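Local coordinates for protein lysin (Bacillus phage PBC5, PDB 6ILU) that probably anchors the phage endolysin to the bacterial cell wall through its SH3b-type cell-wall-binding domain, at residues W69-N72 against K73-T76; W129-E132 against E133-T136. All coordinates share one frame; numbering follows the deposited sequence.

Contact 1 of 2, residues W69-N72 against K73-T76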
ATOM      1  N   TRP A  69      13.214   0.382  -0.420  1.00 19.44           N
ATOM      2  CA  TRP A  69      12.340   1.401   0.197  1.00 19.26           C
ATOM      3  C   TRP A  69      12.674   2.809  -0.275  1.00 19.82           C
ATOM      4  O   TRP A  69      13.846   3.147  -0.476  1.00 21.35           O
ATOM      5  CB  TRP A  69      12.478   1.381   1.735  1.00 17.11           C
ATOM      6  CG  TRP A  69      11.900   0.149   2.366  1.00 16.69           C
ATOM      7  CD1 TRP A  69      12.581  -0.948   2.741  1.00 19.99           C
ATOM      8  CD2 TRP A  69      10.524  -0.086   2.676  1.00 18.75           C
ATOM      9  NE1 TRP A  69      11.716  -1.893   3.301  1.00 20.04           N
ATOM     10  CE2 TRP A  69      10.443  -1.354   3.265  1.00 18.42           C
ATOM     11  CE3 TRP A  69       9.364   0.693   2.548  1.00 16.46           C
ATOM     12  CZ2 TRP A  69       9.221  -1.896   3.731  1.00 18.67           C
ATOM     13  CZ3 TRP A  69       8.155   0.175   2.979  1.00 16.99           C
ATOM     14  CH2 TRP A  69       8.080  -1.117   3.553  1.00 16.39           C
ATOM     15  N   ALA A  70      11.627   3.630  -0.420  1.00 20.48           N
ATOM     16  CA  ALA A  70      11.819   5.007  -0.856  1.00 20.48           C
ATOM     17  C   ALA A  70      10.796   5.893  -0.146  1.00 18.14           C
ATOM     18  O   ALA A  70       9.713   5.436   0.211  1.00 19.41           O
ATOM     19  CB  ALA A  70      11.662   5.139  -2.370  1.00 25.77           C
ATOM     20  N   TYR A  71      11.113   7.165   0.025  1.00 20.84           N
ATOM     21  CA  TYR A  71      10.127   8.033   0.693  1.00 19.91           C
ATOM     22  C   TYR A  71       8.931   8.356  -0.203  1.00 21.68           C
ATOM     23  O   TYR A  71       9.115   8.760  -1.362  1.00 22.16           O
ATOM     24  CB  TYR A  71      10.791   9.337   1.151  1.00 19.68           C
ATOM     25  CG  TYR A  71      11.740   9.168   2.300  1.00 24.05           C
ATOM     26  CD1 TYR A  71      11.267   8.916   3.581  1.00 24.54           C
ATOM     27  CD2 TYR A  71      13.116   9.262   2.118  1.00 24.81           C
ATOM     28  CE1 TYR A  71      12.145   8.761   4.665  1.00 25.96           C
ATOM     29  CE2 TYR A  71      13.984   9.111   3.197  1.00 26.02           C
ATOM     30  CZ  TYR A  71      13.493   8.872   4.463  1.00 26.79           C
ATOM     31  OH  TYR A  71      14.363   8.774   5.524  1.00 28.76           O
ATOM     32  N   ASN A  72       7.708   8.230   0.357  1.00 18.92           N
ATOM     33  CA  ASN A  72       6.498   8.585  -0.391  1.00 20.49           C
ATOM     34  C   ASN A  72       6.573   9.969  -0.987  1.00 22.06           C
ATOM     35  O   ASN A  72       6.024  10.201  -2.060  1.00 21.78           O
ATOM     36  CB  ASN A  72       5.233   8.537   0.489  1.00 21.10           C
ATOM     37  CG  ASN A  72       4.940   7.143   1.014  1.00 21.89           C
ATOM     38  OD1 ASN A  72       5.860   6.346   1.248  1.00 19.51           O
ATOM     39  ND2 ASN A  72       3.654   6.837   1.189  1.00 23.43           N
ATOM     40  N   LYS A  73       7.210  10.901  -0.271  1.00 23.65           N
ATOM     41  CA  LYS A  73       7.183  12.310  -0.667  1.00 24.10           C
ATOM     42  C   LYS A  73       7.897  12.548  -2.018  1.00 22.81           C
ATOM     43  O   LYS A  73       7.695  13.602  -2.630  1.00 24.37           O
ATOM     44  CB  LYS A  73       7.823  13.185   0.435  1.00 25.02           C
ATOM     45  CG  LYS A  73       9.287  12.930   0.650  1.00 30.15           C
ATOM     46  CD  LYS A  73       9.806  13.673   1.865  1.00 36.08           C
ATOM     47  CE  LYS A  73      11.252  13.268   2.127  1.00 41.55           C
ATOM     48  NZ  LYS A  73      11.924  14.127   3.161  1.00 44.98           N
ATOM     49  N   HIS A  74       8.666  11.565  -2.486  1.00 22.02           N
ATOM     50  CA  HIS A  74       9.376  11.721  -3.753  1.00 24.52           C
ATOM     51  C   HIS A  74       8.542  11.219  -4.924  1.00 24.44           C
ATOM     52  O   HIS A  74       9.032  11.211  -6.038  1.00 23.66           O
ATOM     53  CB  HIS A  74      10.732  10.966  -3.719  1.00 22.70           C
ATOM     54  CG  HIS A  74      11.693  11.510  -2.704  1.00 28.12           C
ATOM     55  ND1 HIS A  74      11.782  12.855  -2.400  1.00 32.30           N
ATOM     56  CD2 HIS A  74      12.586  10.885  -1.904  1.00 26.43           C
ATOM     57  CE1 HIS A  74      12.708  13.037  -1.475  1.00 30.55           C
ATOM     58  NE2 HIS A  74      13.207  11.853  -1.149  1.00 29.41           N
ATOM     59  N   PHE A  75       7.304  10.768  -4.661  1.00 22.05           N
ATOM     60  CA  PHE A  75       6.448  10.190  -5.725  1.00 22.52           C
ATOM     61  C   PHE A  75       5.038  10.734  -5.732  1.00 23.91           C
ATOM     62  O   PHE A  75       4.580  11.234  -4.709  1.00 25.69           O
ATOM     63  CB  PHE A  75       6.328   8.647  -5.569  1.00 20.93           C
ATOM     64  CG  PHE A  75       7.656   7.931  -5.604  1.00 21.67           C
ATOM     65  CD1 PHE A  75       8.135   7.425  -6.795  1.00 22.45           C
ATOM     66  CD2 PHE A  75       8.445   7.855  -4.469  1.00 21.68           C
ATOM     67  CE1 PHE A  75       9.385   6.787  -6.859  1.00 24.40           C
ATOM     68  CE2 PHE A  75       9.696   7.273  -4.513  1.00 24.62           C
ATOM     69  CZ  PHE A  75      10.159   6.706  -5.712  1.00 24.60           C
ATOM     70  N   THR A  76       4.354  10.660  -6.880  1.00 23.03           N
ATOM     71  CA  THR A  76       2.891  10.717  -6.870  1.00 25.61           C
ATOM     72  C   THR A  76       2.439   9.256  -6.919  1.00 26.63           C
ATOM     73  O   THR A  76       2.973   8.445  -7.712  1.00 24.07           O
ATOM     74  CB  THR A  76       2.306  11.534  -8.033  1.00 30.73           C
ATOM     75  OG1 THR A  76       2.833  11.052  -9.260  1.00 33.34           O
ATOM     76  CG2 THR A  76       2.723  12.980  -7.913  1.00 29.25           C
TER

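Contact 2 of 2, residues W129-E132 against E133-T136. With SO4 (sulfate ion), chain C.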
ATOM      1  N   TRP A 129      -7.640  -4.952   8.950  1.00 15.42           N
ATOM      2  CA  TRP A 129      -7.291  -5.982   7.942  1.00 15.29           C
ATOM      3  C   TRP A 129      -8.539  -6.773   7.567  1.00 17.30           C
ATOM      4  O   TRP A 129      -9.209  -7.347   8.445  1.00 16.49           O
ATOM      5  CB  TRP A 129      -6.229  -6.917   8.479  1.00 15.67           C
ATOM      6  CG  TRP A 129      -4.947  -6.195   8.740  1.00 16.54           C
ATOM      7  CD1 TRP A 129      -4.632  -5.414   9.849  1.00 15.45           C
ATOM      8  CD2 TRP A 129      -3.777  -6.217   7.913  1.00 17.34           C
ATOM      9  NE1 TRP A 129      -3.335  -4.934   9.726  1.00 16.11           N
ATOM     10  CE2 TRP A 129      -2.788  -5.439   8.563  1.00 16.95           C
ATOM     11  CE3 TRP A 129      -3.472  -6.825   6.681  1.00 17.11           C
ATOM     12  CZ2 TRP A 129      -1.510  -5.249   8.018  1.00 18.72           C
ATOM     13  CZ3 TRP A 129      -2.188  -6.626   6.130  1.00 17.16           C
ATOM     14  CH2 TRP A 129      -1.230  -5.849   6.813  1.00 18.19           C
ATOM     15  N   ILE A 130      -8.827  -6.812   6.271  1.00 17.01           N
ATOM     16  CA  ILE A 130     -10.008  -7.533   5.710  1.00 17.39           C
ATOM     17  C   ILE A 130      -9.567  -8.678   4.815  1.00 18.51           C
ATOM     18  O   ILE A 130      -8.614  -8.549   4.046  1.00 18.14           O
ATOM     19  CB  ILE A 130     -10.876  -6.532   4.894  1.00 14.89           C
ATOM     20  CG1 ILE A 130     -11.384  -5.430   5.840  1.00 15.48           C
ATOM     21  CG2 ILE A 130     -12.036  -7.257   4.111  1.00 16.60           C
ATOM     22  CD1 ILE A 130     -12.274  -4.312   5.188  1.00 18.06           C
ATOM     23  N   LYS A 131     -10.276  -9.791   4.865  1.00 17.02           N
ATOM     24  CA  LYS A 131      -9.964 -10.894   3.966  1.00 17.43           C
ATOM     25  C   LYS A 131     -10.176 -10.454   2.528  1.00 19.00           C
ATOM     26  O   LYS A 131     -11.233  -9.868   2.202  1.00 20.64           O
ATOM     27  CB  LYS A 131     -10.874 -12.091   4.235  1.00 19.00           C
ATOM     28  CG  LYS A 131     -10.588 -12.796   5.541  1.00 23.30           C
ATOM     29  CD  LYS A 131     -11.537 -13.967   5.759  1.00 25.27           C
ATOM     30  CE  LYS A 131     -11.477 -14.482   7.193  1.00 30.35           C
ATOM     31  NZ  LYS A 131     -12.543 -15.507   7.380  1.00 35.92           N
ATOM     32  N   GLU A 132      -9.229 -10.777   1.656  1.00 20.83           N
ATOM     33  CA  GLU A 132      -9.341 -10.278   0.283  1.00 21.70           C
ATOM     34  C   GLU A 132     -10.536 -10.872  -0.445  1.00 22.49           C
ATOM     35  O   GLU A 132     -10.991 -10.285  -1.435  1.00 23.14           O
ATOM     36  CB  GLU A 132      -8.065 -10.565  -0.517  1.00 20.47           C
ATOM     37  CG  GLU A 132      -6.880  -9.730   0.047  1.00 18.53           C
ATOM     38  CD  GLU A 132      -5.627  -9.730  -0.812  1.00 25.28           C
ATOM     39  OE1 GLU A 132      -5.613 -10.353  -1.901  1.00 24.42           O
ATOM     40  OE2 GLU A 132      -4.645  -9.089  -0.357  1.00 25.33           O
ATOM     41  N   GLU A 133     -11.036 -12.031   0.015  1.00 21.83           N
ATOM     42  CA  GLU A 133     -12.192 -12.649  -0.638  1.00 23.30           C
ATOM     43  C   GLU A 133     -13.427 -11.738  -0.565  1.00 23.14           C
ATOM     44  O   GLU A 133     -14.357 -11.921  -1.351  1.00 26.99           O
ATOM     45  CB  GLU A 133     -12.517 -14.022  -0.031  1.00 25.66           C
ATOM     46  CG  GLU A 133     -13.042 -13.965   1.349  1.00 28.19           C
ATOM     47  CD  GLU A 133     -13.064 -15.320   2.025  1.00 40.67           C
ATOM     48  OE1 GLU A 133     -14.165 -15.847   2.239  1.00 46.14           O
ATOM     49  OE2 GLU A 133     -11.977 -15.852   2.337  1.00 41.83           O
ATOM     50  N   HIS A 134     -13.457 -10.796   0.371  1.00 21.75           N
ATOM     51  CA  HIS A 134     -14.653  -9.971   0.534  1.00 22.49           C
ATOM     52  C   HIS A 134     -14.601  -8.637  -0.213  1.00 21.73           C
ATOM     53  O   HIS A 134     -15.579  -7.883  -0.205  1.00 22.12           O
ATOM     54  CB  HIS A 134     -14.893  -9.682   2.015  1.00 21.72           C
ATOM     55  CG  HIS A 134     -15.202 -10.908   2.822  1.00 24.54           C
ATOM     56  ND1 HIS A 134     -16.169 -11.815   2.451  1.00 27.17           N
ATOM     57  CD2 HIS A 134     -14.701 -11.346   4.003  1.00 22.71           C
ATOM     58  CE1 HIS A 134     -16.224 -12.789   3.347  1.00 29.31           C
ATOM     59  NE2 HIS A 134     -15.363 -12.510   4.313  1.00 24.33           N
ATOM     60  N   VAL A 135     -13.472  -8.345  -0.834  1.00 21.73           N
ATOM     61  CA  VAL A 135     -13.299  -7.040  -1.476  1.00 20.82           C
ATOM     62  C   VAL A 135     -12.696  -7.158  -2.857  1.00 23.16           C
ATOM     63  O   VAL A 135     -12.096  -8.173  -3.195  1.00 23.46           O
ATOM     64  CB  VAL A 135     -12.360  -6.132  -0.627  1.00 19.75           C
ATOM     65  CG1 VAL A 135     -13.053  -5.733   0.706  1.00 19.32           C
ATOM     66  CG2 VAL A 135     -10.982  -6.804  -0.414  1.00 19.04           C
ATOM     67  N   THR A 136     -12.860  -6.117  -3.676  1.00 22.39           N
ATOM     68  CA  THR A 136     -12.052  -5.956  -4.867  1.00 23.84           C
ATOM     69  C   THR A 136     -10.907  -4.985  -4.556  1.00 21.98           C
ATOM     70  O   THR A 136     -11.070  -4.048  -3.755  1.00 20.03           O
ATOM     71  CB  THR A 136     -12.856  -5.425  -6.055  1.00 23.42           C
ATOM     72  OG1 THR A 136     -13.572  -4.224  -5.696  1.00 25.82           O
ATOM     73  CG2 THR A 136     -13.917  -6.498  -6.537  1.00 26.71           C
TER
HETATM   74  S   SO4 C 401     -14.825 -13.154   7.842  1.00 38.33           S
HETATM   75  O1  SO4 C 401     -14.113 -13.927   8.845  1.00 47.46           O
HETATM   76  O2  SO4 C 401     -14.139 -11.920   7.484  1.00 37.49           O
HETATM   77  O3  SO4 C 401     -14.922 -14.061   6.680  1.00 38.64           O
HETATM   78  O4  SO4 C 401     -16.141 -12.832   8.360  1.00 44.22           O

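Contact 1 of 2, residues W69-N72 against K73-T76
Lys73, in the 3-10 turn, runs alongside Tyr71 at the end of strand 69-71, the two side chains pointing the same way. Its CG sits between the backbone N and the carbonyl carbon (chi1 65°) and the rest of the chain is fully extended, which carries the methylenes past the Tyr71 side chain: Lys73 CG lies 3.9 Å from Tyr71 CB. Farther out, Lys73 CE is 4.1 Å from Tyr71 CG. The ammonium ends up over the ring, only 14° off its normal, but Lys73 NZ is 5.2 Å from the Tyr71 ring centroid, a long cation-pi contact that is weak at most. Asp57 gives the same lysine a long, weak ion pair.

His74 also lies beside Tyr71, pointing the same way. Its backbone N bonds to Tyr71 O at 3.1 Å and closes the turn, while its imidazole CD2 approaches Tyr71 CB obliquely at 3.9 Å. Lys73 CG rests on one face of that imidazole, offset toward the rim, and Val25 of strand 25-29 touches the histidine too.

Phe75 begins the next strand. Its N reaches back to Asn72 O at 3.0 Å. The end of the phenyl ring comes back toward the preceding strand: Tyr71 O lies in the plane of the ring at its edge, 3.3 Å from Phe75 CD2, and Ala70 CB meets Phe75 CE2 obliquely at 3.6 Å. Leu27 and Val25 of strand 25-29 border this buried patch.

Two successive i to i+3 bonds thus make a 3-10 link that joins consecutive strands, as the 3-10 turn of SH3-type barrels does. The chemistry is divided: Ala70 and Phe75 bury hydrocarbon, whereas Tyr71, Lys73 and His74 form a more polar, partly exposed surface, held across the turn by van der Waals contact and at most a weak cation-pi attraction.

Contact 2 of 2, residues W129-E132 against E133-T136
Sulfate O3 is held by two side chains from one turn: His134 NE2 donates to it at 2.9 Å in an almost perfectly straight bond (179°), with the oxygen in the plane of the imidazole, and Lys131 NZ adds a weak bond. The firmer lysine bond goes to sulfate O1, 2.7 Å from Lys131 NZ. An extended lysine chain delivers the ammonium, and the Tyr95 hydroxyl and Asn93 side-chain amide also bond to the anion, which probably came from the crystallisation liquor. On its other nitrogen, ND1, His134 bonds to the Tyr86 hydroxyl, which helps fix the ring's rotation. Glu133 CG lies over the centre of one ring face, 3.8 Å above the plane.

In the backbone, the turn is closed by His134 N to Lys131 O at 3.0 Å and Val135 N to Glu132 O at 3.2 Å. Inward, Ile130 CG2 packs on Val135 CG1 at 3.9 Å, the two side chains crossing at about a right angle.

Glu132 is salt-bridged to Arg117. This 3-10 link, of the kind found in SH3-type barrels, leads from strand 129-131, paired with 121-123, into strand 135-138, paired with 75-84; Val92 and Phe94 of strand 92-95 touch Ile130.

Contact 1 closes before contact 2 opens along the chain, and their centres lie about 26 Å apart, on opposite sides of the chain's centre. Their nearest atoms are about 11 Å apart, so neither touches the other. Each is a strand, 3-10 turn, strand element, and the strands that leave them, 75-84 and 135-138, pair antiparallel in one sheet that ties the two halves of the molecule together. The same local design at equivalent positions, down to a histidine in the turn and a threonine two residues later, is consistent with a tandem pair of SH3b-like units. Such a pair could offer two related surfaces for cell-wall recognition, though these contacts do not settle where the wall binds.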